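Local coordinates for protein restriction endonuclease PacI (Pseudomonas alcaligenes, PDB 3M7K) that cleaves double-stranded DNA at a rare eight-base-pair target, using a magnesium-dependent HNH (beta-beta-alpha-metal) active site, at residues 12-17 and 57-62; 63-68 and 124-129; 92-97 and 104-109. One frame throughout, in Å; residues are numbered along the deposited sequence.

Interaction 1. Residues 12-17 and 57-62; sequences AADEFY and LSAQRH. With nucleotides of chain C.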
loop_
_atom_site.group_PDB
_atom_site.type_symbol
_atom_site.label_atom_id
_atom_site.label_comp_id
_atom_site.label_asym_id
_atom_site.label_seq_id
_atom_site.Cartn_x
_atom_site.Cartn_y
_atom_site.Cartn_z
ATOM N N ALA A 12 -6.533 8.231 -30.996
ATOM C CA ALA A 12 -6.042 6.876 -31.293
ATOM C C ALA A 12 -6.642 5.786 -30.415
ATOM O O ALA A 12 -7.145 6.058 -29.317
ATOM C CB ALA A 12 -4.551 6.830 -31.199
ATOM N N ALA A 13 -6.547 4.547 -30.895
ATOM C CA ALA A 13 -7.012 3.377 -30.153
ATOM C C ALA A 13 -6.495 3.314 -28.712
ATOM O O ALA A 13 -7.225 2.867 -27.828
ATOM C CB ALA A 13 -6.641 2.106 -30.886
ATOM N N ASP A 14 -5.255 3.757 -28.476
ATOM C CA ASP A 14 -4.646 3.679 -27.121
ATOM C C ASP A 14 -5.250 4.682 -26.112
ATOM O O ASP A 14 -4.925 4.662 -24.921
ATOM C CB ASP A 14 -3.107 3.753 -27.170
ATOM C CG ASP A 14 -2.577 5.101 -27.657
ATOM O OD1 ASP A 14 -3.336 5.874 -28.266
ATOM O OD2 ASP A 14 -1.382 5.397 -27.435
ATOM N N GLU A 15 -6.139 5.551 -26.591
ATOM C CA GLU A 15 -6.855 6.464 -25.694
ATOM C C GLU A 15 -8.219 5.869 -25.282
ATOM O O GLU A 15 -8.962 6.471 -24.505
ATOM C CB GLU A 15 -7.008 7.836 -26.359
ATOM C CG GLU A 15 -7.042 8.998 -25.380
ATOM C CD GLU A 15 -5.772 9.131 -24.558
ATOM O OE1 GLU A 15 -5.866 9.582 -23.404
ATOM O OE2 GLU A 15 -4.680 8.795 -25.062
ATOM N N PHE A 16 -8.518 4.669 -25.786
ATOM C CA PHE A 16 -9.741 3.949 -25.429
ATOM C C PHE A 16 -9.489 2.657 -24.635
ATOM O O PHE A 16 -8.384 2.115 -24.657
ATOM C CB PHE A 16 -10.547 3.646 -26.713
ATOM C CG PHE A 16 -11.070 4.886 -27.404
ATOM C CD1 PHE A 16 -10.359 5.473 -28.454
ATOM C CD2 PHE A 16 -12.255 5.481 -26.984
ATOM C CE1 PHE A 16 -10.831 6.631 -29.085
ATOM C CE2 PHE A 16 -12.736 6.638 -27.602
ATOM C CZ PHE A 16 -12.026 7.211 -28.661
ATOM N N TYR A 17 -10.521 2.161 -23.952
ATOM C CA TYR A 17 -10.435 0.906 -23.187
ATOM C C TYR A 17 -10.605 -0.345 -24.049
ATOM O O TYR A 17 -11.211 -0.285 -25.103
ATOM C CB TYR A 17 -11.503 0.886 -22.103
ATOM C CG TYR A 17 -11.290 1.900 -21.003
ATOM C CD1 TYR A 17 -12.121 3.013 -20.897
ATOM C CD2 TYR A 17 -10.268 1.735 -20.053
ATOM C CE1 TYR A 17 -11.944 3.948 -19.876
ATOM C CE2 TYR A 17 -10.079 2.674 -19.026
ATOM C CZ TYR A 17 -10.922 3.769 -18.953
ATOM O OH TYR A 17 -10.770 4.692 -17.957
ATOM N N LEU A 57 -2.066 12.440 -23.545
ATOM C CA LEU A 57 -2.356 11.227 -24.289
ATOM C C LEU A 57 -1.563 10.043 -23.774
ATOM O O LEU A 57 -0.457 10.194 -23.242
ATOM C CB LEU A 57 -2.071 11.439 -25.769
ATOM C CG LEU A 57 -2.935 12.494 -26.465
ATOM C CD1 LEU A 57 -2.394 12.740 -27.838
ATOM C CD2 LEU A 57 -4.437 12.079 -26.506
ATOM N N SER A 58 -2.133 8.861 -23.981
ATOM C CA SER A 58 -1.663 7.613 -23.375
ATOM C C SER A 58 -0.164 7.329 -23.484
ATOM O O SER A 58 0.458 6.869 -22.513
ATOM C CB SER A 58 -2.430 6.449 -23.970
ATOM O OG SER A 58 -2.244 5.285 -23.191
ATOM N N ALA A 59 0.413 7.582 -24.655
ATOM C CA ALA A 59 1.805 7.234 -24.894
ATOM C C ALA A 59 2.743 8.177 -24.158
ATOM O O ALA A 59 3.915 7.868 -23.965
ATOM C CB ALA A 59 2.112 7.215 -26.403
ATOM N N GLN A 60 2.229 9.322 -23.733
ATOM C CA GLN A 60 3.043 10.264 -22.964
ATOM C C GLN A 60 2.904 10.092 -21.455
ATOM O O GLN A 60 3.714 10.616 -20.691
ATOM C CB GLN A 60 2.730 11.713 -23.370
ATOM C CG GLN A 60 2.855 11.980 -24.869
ATOM C CD GLN A 60 4.099 11.357 -25.453
ATOM O OE1 GLN A 60 4.026 10.445 -26.299
ATOM N NE2 GLN A 60 5.263 11.834 -24.997
ATOM N N ARG A 61 1.893 9.347 -21.022
ATOM C CA ARG A 61 1.618 9.200 -19.582
ATOM C C ARG A 61 2.540 8.196 -18.872
ATOM O O ARG A 61 2.634 7.039 -19.275
ATOM C CB ARG A 61 0.146 8.845 -19.341
ATOM C CG ARG A 61 -0.809 10.021 -19.578
ATOM C CD ARG A 61 -2.181 9.746 -18.992
ATOM N NE ARG A 61 -2.948 8.734 -19.735
ATOM C CZ ARG A 61 -3.703 8.985 -20.804
ATOM N NH1 ARG A 61 -3.777 10.221 -21.316
ATOM N NH2 ARG A 61 -4.386 7.993 -21.381
ATOM N N HIS A 62 3.205 8.658 -17.812
ATOM C CA HIS A 62 4.046 7.809 -16.966
ATOM C C HIS A 62 3.750 8.209 -15.535
ATOM O O HIS A 62 3.485 9.386 -15.256
ATOM C CB HIS A 62 5.545 8.064 -17.214
ATOM C CG HIS A 62 6.025 7.645 -18.567
ATOM N ND1 HIS A 62 5.872 8.434 -19.691
ATOM C CD2 HIS A 62 6.678 6.531 -18.976
ATOM C CE1 HIS A 62 6.388 7.814 -20.736
ATOM N NE2 HIS A 62 6.884 6.657 -20.331
ATOM P P DA C 3 -9.540 2.236 -15.381
ATOM O OP1 DA C 3 -8.257 1.735 -15.932
ATOM O OP2 DA C 3 -9.932 3.651 -15.618
ATOM O "O5'" DA C 3 -10.743 1.347 -15.885
ATOM C "C5'" DA C 3 -10.563 -0.002 -16.267
ATOM C "C4'" DA C 3 -11.921 -0.653 -16.541
ATOM O "O4'" DA C 3 -12.829 -0.319 -15.461
ATOM C "C3'" DA C 3 -12.667 -0.204 -17.795
ATOM O "O3'" DA C 3 -13.564 -1.235 -18.190
ATOM C "C2'" DA C 3 -13.468 1.001 -17.308
ATOM C "C1'" DA C 3 -13.885 0.513 -15.920
ATOM N N9 DA C 3 -14.084 1.578 -14.934
ATOM C C8 DA C 3 -13.428 2.774 -14.840
ATOM N N7 DA C 3 -13.824 3.513 -13.829
ATOM C C5 DA C 3 -14.821 2.744 -13.225
ATOM C C6 DA C 3 -15.652 2.938 -12.090
ATOM N N6 DA C 3 -15.634 4.032 -11.324
ATOM N N1 DA C 3 -16.512 1.952 -11.758
ATOM C C2 DA C 3 -16.563 0.841 -12.505
ATOM N N3 DA C 3 -15.837 0.543 -13.581
ATOM C C4 DA C 3 -14.981 1.546 -13.891
ATOM P P DG C 4 -13.657 -1.755 -19.705
ATOM O OP1 DG C 4 -12.385 -2.390 -20.090
ATOM O OP2 DG C 4 -14.120 -0.621 -20.518
ATOM O "O5'" DG C 4 -14.848 -2.819 -19.675
ATOM C "C5'" DG C 4 -15.057 -3.589 -18.506
ATOM C "C4'" DG C 4 -16.318 -3.174 -17.772
ATOM O "O4'" DG C 4 -16.317 -1.776 -17.433
ATOM C "C3'" DG C 4 -17.622 -3.339 -18.537
ATOM O "O3'" DG C 4 -18.188 -4.570 -18.142
ATOM C "C2'" DG C 4 -18.483 -2.135 -18.129
ATOM C "C1'" DG C 4 -17.640 -1.544 -17.015
ATOM N N9 DG C 4 -17.747 -0.123 -16.711
ATOM C C8 DG C 4 -17.186 0.943 -17.377
ATOM N N7 DG C 4 -17.448 2.095 -16.820
ATOM C C5 DG C 4 -18.221 1.764 -15.720
ATOM C C6 DG C 4 -18.803 2.577 -14.730
ATOM O O6 DG C 4 -18.730 3.800 -14.621
ATOM N N1 DG C 4 -19.511 1.838 -13.780
ATOM C C2 DG C 4 -19.638 0.466 -13.786
ATOM N N2 DG C 4 -20.350 -0.089 -12.795
ATOM N N3 DG C 4 -19.097 -0.312 -14.711
ATOM C C4 DG C 4 -18.410 0.404 -15.637
HETATM O O HOH W 1 -0.972 8.086 -27.344
#
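Glu15 reaches across to Ser58 and Arg61 from a short 3-10 turn that follows the N-terminal hairpin, and its carboxylate joins this turn to the loop after helix 48-55. From CB, clear of the loop, the bend at chi2 (61°) swings the carboxylate toward Ser58 N and Arg61. Glu15 CG lies 4.2 Å from Leu57 CD2, and the two side chains cross at about a right angle. Glu15 OE2 takes the backbone N-H of Ser58 on its syn lone pair, at 2.8 Å from Ser58 N. Glu15 OE1 carries the salt bridge and accepts twice, with Arg61 NH1 and Arg61 NH2 each 3.0 Å away. It lies almost in the guanidinium plane, but the two planar groups stand 83° apart: NH1 uses the syn side of OE1, while NH2 comes from above the carboxylate. NE of Arg61 turns to Glu70, which also bonds Ser58 OG, so two acidic residues share the arginine. Beside this pair a water links Asp14 OD2 to Ala59 N. At the far end of 12-17, one face of the Tyr17 ring covers the sugar of DA3 of chain C, and Tyr17 OH bonds OP2 of DA3 at 2.7 Å.

Interaction 2. Residues 63-68 and 124-129; sequences CGYCGI and EMDVLG. With ZN (zinc ion), chain D; NA (sodium ion), chain N.
Met125 lays its CG over the centre of the Tyr65 ring, 3.7 Å from the centroid, in a CH-pi contact. CG is anti to the backbone N (chi1 -168°), which carries the chain over the ring, and Met125 SD stands above the same face at the longer distance of 5.3 Å from the centroid, a Met-aromatic contact. Asp126 comes to the edge of the ring, its OD1 3.6 Å from Tyr65 CD2. Next to this, the backbones touch directly: Gly129, with no side chain, brings its CA to 3.2 Å from Tyr65 O, and Cys66 CA sends a similar C-H toward Gly129 O.

Outside this shell, Tyr65 OH is bonded to Asp92, a magnesium ligand, and Asp126 OD1 forms a salt bridge with Arg106. An alanine in place of Tyr65 would probably leave Met125 CG without its ring and Asp92 without its hydroxyl partner. The tyrosine itself is held by the zinc loop, where the backbone N-H groups of Tyr65 and Cys66 both point at Cys63 SG. The zinc lies 2.4 Å from Cys63 SG and 2.3 Å from Cys66 SG, and Cys109 and Cys112 complete its site. On another side of the helix, Val127 packs on Ala131 of the second subunit. The CxxC loop is consistent with a treble-clef-like zinc site beside the beta-beta-alpha-metal unit of this HNH enzyme.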
loop_
_atom_site.group_PDB
_atom_site.type_symbol
_atom_site.label_atom_id
_atom_site.label_comp_id
_atom_site.label_asym_id
_atom_site.label_seq_id
_atom_site.Cartn_x
_atom_site.Cartn_y
_atom_site.Cartn_z
ATOM N N CYS A 63 3.809 7.246 -14.628
ATOM C CA CYS A 63 3.574 7.516 -13.223
ATOM C C CYS A 63 4.686 8.434 -12.722
ATOM O O CYS A 63 5.858 8.185 -12.982
ATOM C CB CYS A 63 3.587 6.205 -12.438
ATOM S SG CYS A 63 3.592 6.413 -10.619
ATOM N N GLY A 64 4.313 9.490 -12.015
ATOM C CA GLY A 64 5.262 10.481 -11.518
ATOM C C GLY A 64 6.102 10.031 -10.329
ATOM O O GLY A 64 6.995 10.764 -9.897
ATOM N N TYR A 65 5.811 8.844 -9.786
ATOM C CA TYR A 65 6.618 8.263 -8.721
ATOM C C TYR A 65 7.527 7.152 -9.203
ATOM O O TYR A 65 8.730 7.213 -8.960
ATOM C CB TYR A 65 5.751 7.764 -7.558
ATOM C CG TYR A 65 5.031 8.899 -6.896
ATOM C CD1 TYR A 65 3.639 9.004 -6.963
ATOM C CD2 TYR A 65 5.755 9.917 -6.249
ATOM C CE1 TYR A 65 2.978 10.073 -6.355
ATOM C CE2 TYR A 65 5.109 10.991 -5.658
ATOM C CZ TYR A 65 3.728 11.059 -5.710
ATOM O OH TYR A 65 3.101 12.118 -5.126
ATOM N N CYS A 66 6.972 6.138 -9.874
ATOM C CA CYS A 66 7.787 4.983 -10.290
ATOM C C CYS A 66 8.227 5.023 -11.746
ATOM O O CYS A 66 9.061 4.216 -12.156
ATOM C CB CYS A 66 7.058 3.667 -10.018
ATOM S SG CYS A 66 5.623 3.366 -11.099
ATOM N N GLY A 67 7.635 5.916 -12.534
ATOM C CA GLY A 67 8.050 6.085 -13.936
ATOM C C GLY A 67 7.418 5.081 -14.877
ATOM O O GLY A 67 7.658 5.119 -16.073
ATOM N N ILE A 68 6.578 4.186 -14.374
ATOM C CA ILE A 68 6.007 3.195 -15.279
ATOM C C ILE A 68 5.114 3.890 -16.328
ATOM O O ILE A 68 4.419 4.855 -16.005
ATOM C CB ILE A 68 5.247 2.086 -14.528
ATOM C CG1 ILE A 68 5.052 0.872 -15.454
ATOM C CG2 ILE A 68 3.885 2.609 -13.981
ATOM C CD1 ILE A 68 4.646 -0.372 -14.733
ATOM N N GLU A 124 8.691 11.922 0.280
ATOM C CA GLU A 124 8.934 10.554 0.752
ATOM C C GLU A 124 8.581 9.553 -0.347
ATOM O O GLU A 124 9.310 8.581 -0.576
ATOM C CB GLU A 124 8.140 10.256 2.028
ATOM C CG GLU A 124 8.743 10.887 3.294
ATOM C CD GLU A 124 7.787 10.935 4.470
ATOM O OE1 GLU A 124 6.574 10.664 4.300
ATOM O OE2 GLU A 124 8.253 11.258 5.580
ATOM N N MET A 125 7.474 9.797 -1.035
ATOM C CA MET A 125 7.018 8.865 -2.072
ATOM C C MET A 125 7.924 8.871 -3.316
ATOM O O MET A 125 8.039 7.842 -4.020
ATOM C CB MET A 125 5.551 9.123 -2.459
ATOM C CG MET A 125 4.960 7.984 -3.306
ATOM S SD MET A 125 4.845 6.383 -2.421
ATOM C CE MET A 125 4.704 5.211 -3.789
ATOM N N ASP A 126 8.538 10.019 -3.614
ATOM C CA ASP A 126 9.565 10.068 -4.664
ATOM C C ASP A 126 10.586 8.963 -4.436
ATOM O O ASP A 126 10.980 8.263 -5.377
ATOM C CB ASP A 126 10.295 11.427 -4.686
ATOM C CG ASP A 126 9.491 12.503 -5.380
ATOM O OD1 ASP A 126 8.568 12.161 -6.151
ATOM O OD2 ASP A 126 9.776 13.688 -5.147
ATOM N N VAL A 127 10.992 8.812 -3.174
ATOM C CA VAL A 127 11.991 7.829 -2.773
ATOM C C VAL A 127 11.470 6.386 -2.903
ATOM O O VAL A 127 12.169 5.525 -3.457
ATOM C CB VAL A 127 12.543 8.135 -1.347
ATOM C CG1 VAL A 127 13.753 7.263 -1.038
ATOM C CG2 VAL A 127 12.964 9.607 -1.243
ATOM N N LEU A 128 10.260 6.116 -2.394
ATOM C CA LEU A 128 9.619 4.813 -2.613
ATOM C C LEU A 128 9.479 4.514 -4.109
ATOM O O LEU A 128 9.703 3.381 -4.547
ATOM C CB LEU A 128 8.233 4.742 -1.945
ATOM C CG LEU A 128 8.196 4.421 -0.451
ATOM C CD1 LEU A 128 8.760 5.564 0.390
ATOM C CD2 LEU A 128 6.786 4.110 -0.004
ATOM N N GLY A 129 9.079 5.525 -4.877
ATOM C CA GLY A 129 8.952 5.384 -6.339
ATOM C C GLY A 129 10.193 4.830 -7.043
ATOM O O GLY A 129 10.067 3.943 -7.909
HETATM ZN ZN ZN D . 3.769 4.097 -9.981
HETATM NA NA NA N . 15.021 4.860 -3.206
HETATM O O HOH W 2 16.552 3.718 -1.026
HETATM O O HOH W 3 16.128 2.847 -4.539
#

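Interaction 3. Residues 92-97 and 104-109; sequences DRSDSF and NARLAC. With MG (magnesium ion), chain F; ZN (zinc ion), chain D; nucleotides of chain B; nucleotides of chain C.
Asp92 and Arg106 form an antiparallel hydrogen-bonded pair at the heart of the hairpin of strands 90-93 and 105-108. Asp92 N meets Arg106 O at 2.7 Å, and Arg106 N returns a bond to Asp92 O. Arg93 and Ala105 follow as a non-hydrogen-bonded pair, and Ser94 N bonds Asn104 O just beyond the strands.

Side-chain amide hydrogen bonds close this end. The Asn104 side chain, with CG anti to the backbone N (chi1 -165°), turns back over the 94-95 backbone. Asn104 OD1 receives Asp95 N on a lone pair in its carbonyl plane, at 2.9 Å and 171°, while ND2 gives a hydrogen to Asp95 O and another to Gly99 O. Asp95 OD1 in turn accepts from Phe97 N, an Asx turn.

Apolar contact is slight: Asp92 CB rests on Ala108 CB.

Two metal bonds come next. Asp92 OD1 binds the magnesium at 2.4 Å beside Asn113, two waters and O3' of DT10 of chain B; OD1 also bonds Lys116, and OD2 is held by Tyr65. Cys109, at the start of the next helix, binds the zinc.

Hydrogen bonds from Arg93 and Ser96 reach the DNA. The Arg93 guanidinium meets phosphates at its edge: Arg93 NE bonds OP1 of DT1 of chain C at 2.8 Å, and NH2 is shared between that atom and OP1 of DT10 of chain B. NH1 is tied to Ser96 O, fixing the rotation of the group, and Ser96 OG bonds OP1 of DT10 of chain B at 2.9 Å. One magnesium water also bonds Arg93 O and Ser96 OG.

With Arg93 spanning the two ends, the site captures the product with magnesium still on O3', consistent with the metal stabilising that leaving oxygen during cleavage.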
loop_
_atom_site.group_PDB
_atom_site.type_symbol
_atom_site.label_atom_id
_atom_site.label_comp_id
_atom_site.label_asym_id
_atom_site.label_seq_id
_atom_site.Cartn_x
_atom_site.Cartn_y
_atom_site.Cartn_z
ATOM N N ASP A 92 -2.823 11.574 -8.360
ATOM C CA ASP A 92 -2.482 11.716 -6.948
ATOM C C ASP A 92 -2.641 13.183 -6.532
ATOM O O ASP A 92 -2.117 14.084 -7.193
ATOM C CB ASP A 92 -1.026 11.320 -6.699
ATOM C CG ASP A 92 -0.562 11.650 -5.296
ATOM O OD1 ASP A 92 -1.307 11.310 -4.356
ATOM O OD2 ASP A 92 0.550 12.239 -5.123
ATOM N N ARG A 93 -3.363 13.404 -5.447
ATOM C CA ARG A 93 -3.361 14.696 -4.756
ATOM C C ARG A 93 -2.085 14.703 -3.912
ATOM O O ARG A 93 -2.041 14.085 -2.832
ATOM C CB ARG A 93 -4.624 14.823 -3.909
ATOM C CG ARG A 93 -5.926 14.688 -4.727
ATOM C CD ARG A 93 -7.179 14.567 -3.834
ATOM N NE ARG A 93 -7.247 13.299 -3.080
ATOM C CZ ARG A 93 -6.906 13.170 -1.794
ATOM N NH1 ARG A 93 -6.493 14.224 -1.100
ATOM N NH2 ARG A 93 -6.995 11.990 -1.187
ATOM N N SER A 94 -1.038 15.328 -4.453
ATOM C CA SER A 94 0.301 15.382 -3.850
ATOM C C SER A 94 0.250 15.549 -2.343
ATOM O O SER A 94 0.748 14.722 -1.583
ATOM C CB SER A 94 1.085 16.595 -4.393
ATOM O OG SER A 94 1.953 16.171 -5.418
ATOM N N ASP A 95 -0.344 16.657 -1.937
ATOM C CA ASP A 95 -0.615 16.928 -0.549
ATOM C C ASP A 95 -1.978 16.306 -0.313
ATOM O O ASP A 95 -2.990 16.770 -0.857
ATOM C CB ASP A 95 -0.614 18.447 -0.296
ATOM C CG ASP A 95 -0.869 18.795 1.155
ATOM O OD1 ASP A 95 -1.200 17.879 1.932
ATOM O OD2 ASP A 95 -0.765 19.985 1.521
ATOM N N SER A 96 -1.995 15.219 0.460
ATOM C CA SER A 96 -3.213 14.435 0.604
ATOM C C SER A 96 -4.274 15.163 1.408
ATOM O O SER A 96 -5.438 14.748 1.413
ATOM C CB SER A 96 -2.933 13.051 1.215
ATOM O OG SER A 96 -3.629 12.052 0.466
ATOM N N PHE A 97 -3.861 16.235 2.095
ATOM C CA PHE A 97 -4.794 17.133 2.749
ATOM C C PHE A 97 -5.477 18.090 1.771
ATOM O O PHE A 97 -6.534 18.643 2.102
ATOM C CB PHE A 97 -4.089 17.973 3.824
ATOM C CG PHE A 97 -3.553 17.184 4.972
ATOM C CD1 PHE A 97 -4.378 16.840 6.046
ATOM C CD2 PHE A 97 -2.207 16.815 5.011
ATOM C CE1 PHE A 97 -3.879 16.128 7.142
ATOM C CE2 PHE A 97 -1.689 16.086 6.102
ATOM C CZ PHE A 97 -2.528 15.744 7.168
ATOM N N ASN A 104 -1.769 20.820 -7.335
ATOM C CA ASN A 104 -1.638 19.661 -6.419
ATOM C C ASN A 104 -1.650 18.278 -7.084
ATOM O O ASN A 104 -1.382 17.261 -6.442
ATOM C CB ASN A 104 -2.735 19.741 -5.360
ATOM C CG ASN A 104 -2.486 18.836 -4.180
ATOM O OD1 ASN A 104 -1.346 18.666 -3.720
ATOM N ND2 ASN A 104 -3.552 18.250 -3.673
ATOM N N ALA A 105 -1.963 18.241 -8.368
ATOM C CA ALA A 105 -2.115 16.979 -9.093
ATOM C C ALA A 105 -0.781 16.463 -9.586
ATOM O O ALA A 105 0.066 17.224 -10.078
ATOM C CB ALA A 105 -3.059 17.139 -10.249
ATOM N N ARG A 106 -0.636 15.150 -9.481
ATOM C CA ARG A 106 0.503 14.428 -9.972
ATOM C C ARG A 106 -0.074 13.176 -10.622
ATOM O O ARG A 106 -0.986 12.558 -10.059
ATOM C CB ARG A 106 1.321 14.052 -8.741
ATOM C CG ARG A 106 2.660 13.565 -9.029
ATOM C CD ARG A 106 3.631 14.102 -7.997
ATOM N NE ARG A 106 4.878 13.455 -8.288
ATOM C CZ ARG A 106 6.002 13.598 -7.610
ATOM N NH1 ARG A 106 6.068 14.407 -6.560
ATOM N NH2 ARG A 106 7.055 12.905 -8.004
ATOM N N LEU A 107 0.428 12.778 -11.789
ATOM C CA LEU A 107 -0.018 11.515 -12.380
ATOM C C LEU A 107 0.587 10.387 -11.574
ATOM O O LEU A 107 1.771 10.443 -11.213
ATOM C CB LEU A 107 0.444 11.410 -13.828
ATOM C CG LEU A 107 -0.315 10.627 -14.882
ATOM C CD1 LEU A 107 -1.787 11.062 -15.055
ATOM C CD2 LEU A 107 0.470 10.779 -16.190
ATOM N N ALA A 108 -0.221 9.382 -11.263
ATOM C CA ALA A 108 0.258 8.229 -10.505
ATOM C C ALA A 108 -0.454 6.932 -10.918
ATOM O O ALA A 108 -1.670 6.924 -11.126
ATOM C CB ALA A 108 0.092 8.467 -8.988
ATOM N N CYS A 109 0.296 5.835 -10.996
ATOM C CA CYS A 109 -0.316 4.540 -11.242
ATOM C C CYS A 109 -1.033 4.127 -9.962
ATOM O O CYS A 109 -0.729 4.639 -8.860
ATOM C CB CYS A 109 0.737 3.476 -11.651
ATOM S SG CYS A 109 1.834 2.830 -10.301
HETATM MG MG MG F . -3.193 9.996 -3.763
HETATM ZN ZN ZN D . 3.769 4.097 -9.981
ATOM P P DT B 10 -7.042 9.631 1.412
ATOM O OP1 DT B 10 -6.101 10.774 1.418
ATOM O OP2 DT B 10 -8.516 9.811 1.432
ATOM O "O5'" DT B 10 -6.722 8.733 0.126
ATOM C "C5'" DT B 10 -5.374 8.513 -0.230
ATOM C "C4'" DT B 10 -5.254 7.460 -1.321
ATOM O "O4'" DT B 10 -5.849 6.239 -0.834
ATOM C "C3'" DT B 10 -6.002 7.710 -2.623
ATOM O "O3'" DT B 10 -5.321 8.674 -3.426
ATOM C "C2'" DT B 10 -5.996 6.300 -3.215
ATOM C "C1'" DT B 10 -6.188 5.439 -1.953
ATOM N N1 DT B 10 -7.634 5.000 -1.729
ATOM C C2 DT B 10 -7.989 3.706 -2.087
ATOM O O2 DT B 10 -7.190 2.920 -2.567
ATOM N N3 DT B 10 -9.302 3.366 -1.878
ATOM C C4 DT B 10 -10.276 4.200 -1.357
ATOM O O4 DT B 10 -11.446 3.810 -1.193
ATOM C C5 DT B 10 -9.842 5.541 -1.009
ATOM C C7 DT B 10 -10.819 6.548 -0.423
ATOM C C6 DT B 10 -8.559 5.873 -1.212
ATOM O OP3 DT C 1 -9.309 9.029 -2.983
ATOM P P DT C 1 -8.681 9.715 -4.144
ATOM O OP1 DT C 1 -7.552 10.612 -3.932
ATOM O OP2 DT C 1 -9.749 10.390 -4.880
ATOM O "O5'" DT C 1 -8.184 8.447 -4.984
ATOM C "C5'" DT C 1 -7.944 8.425 -6.334
ATOM C "C4'" DT C 1 -7.601 6.983 -6.704
ATOM O "O4'" DT C 1 -8.163 6.072 -5.735
ATOM C "C3'" DT C 1 -8.124 6.563 -8.052
ATOM O "O3'" DT C 1 -7.187 5.687 -8.684
ATOM C "C2'" DT C 1 -9.444 5.867 -7.696
ATOM C "C1'" DT C 1 -9.131 5.230 -6.339
ATOM N N1 DT C 1 -10.329 5.202 -5.488
ATOM C C2 DT C 1 -10.897 3.987 -5.173
ATOM O O2 DT C 1 -10.464 2.917 -5.545
ATOM N N3 DT C 1 -12.012 4.056 -4.387
ATOM C C4 DT C 1 -12.613 5.206 -3.902
ATOM O O4 DT C 1 -13.622 5.141 -3.213
ATOM C C5 DT C 1 -11.978 6.454 -4.259
ATOM C C7 DT C 1 -12.558 7.764 -3.777
ATOM C C6 DT C 1 -10.871 6.397 -5.032
HETATM O O HOH W 4 -3.496 11.772 -2.316
HETATM O O HOH W 5 -2.003 8.669 -2.203
#

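In the fold
The three contacts differ in burial and chemistry. Interaction 2 is the buried one: it is apolar and sulfur-rich, and joins the zinc loop to helix 122-139, part of which also meets the second subunit. Interaction 3 is nested within the loop it closes, shares the same zinc through Cys109, and is bound to it by the Asp126-Arg106 salt bridge and the Tyr65-Asp92 pair, so the zinc and magnesium sites are physically coupled. Interaction 1, partly buried like interaction 3, lies about 20 Å from each of the others, centre to centre, and relies on charge to join the N-terminal region to the 57-62 loop. That loop runs straight into Cys63, while Leu107 packs against Arg61.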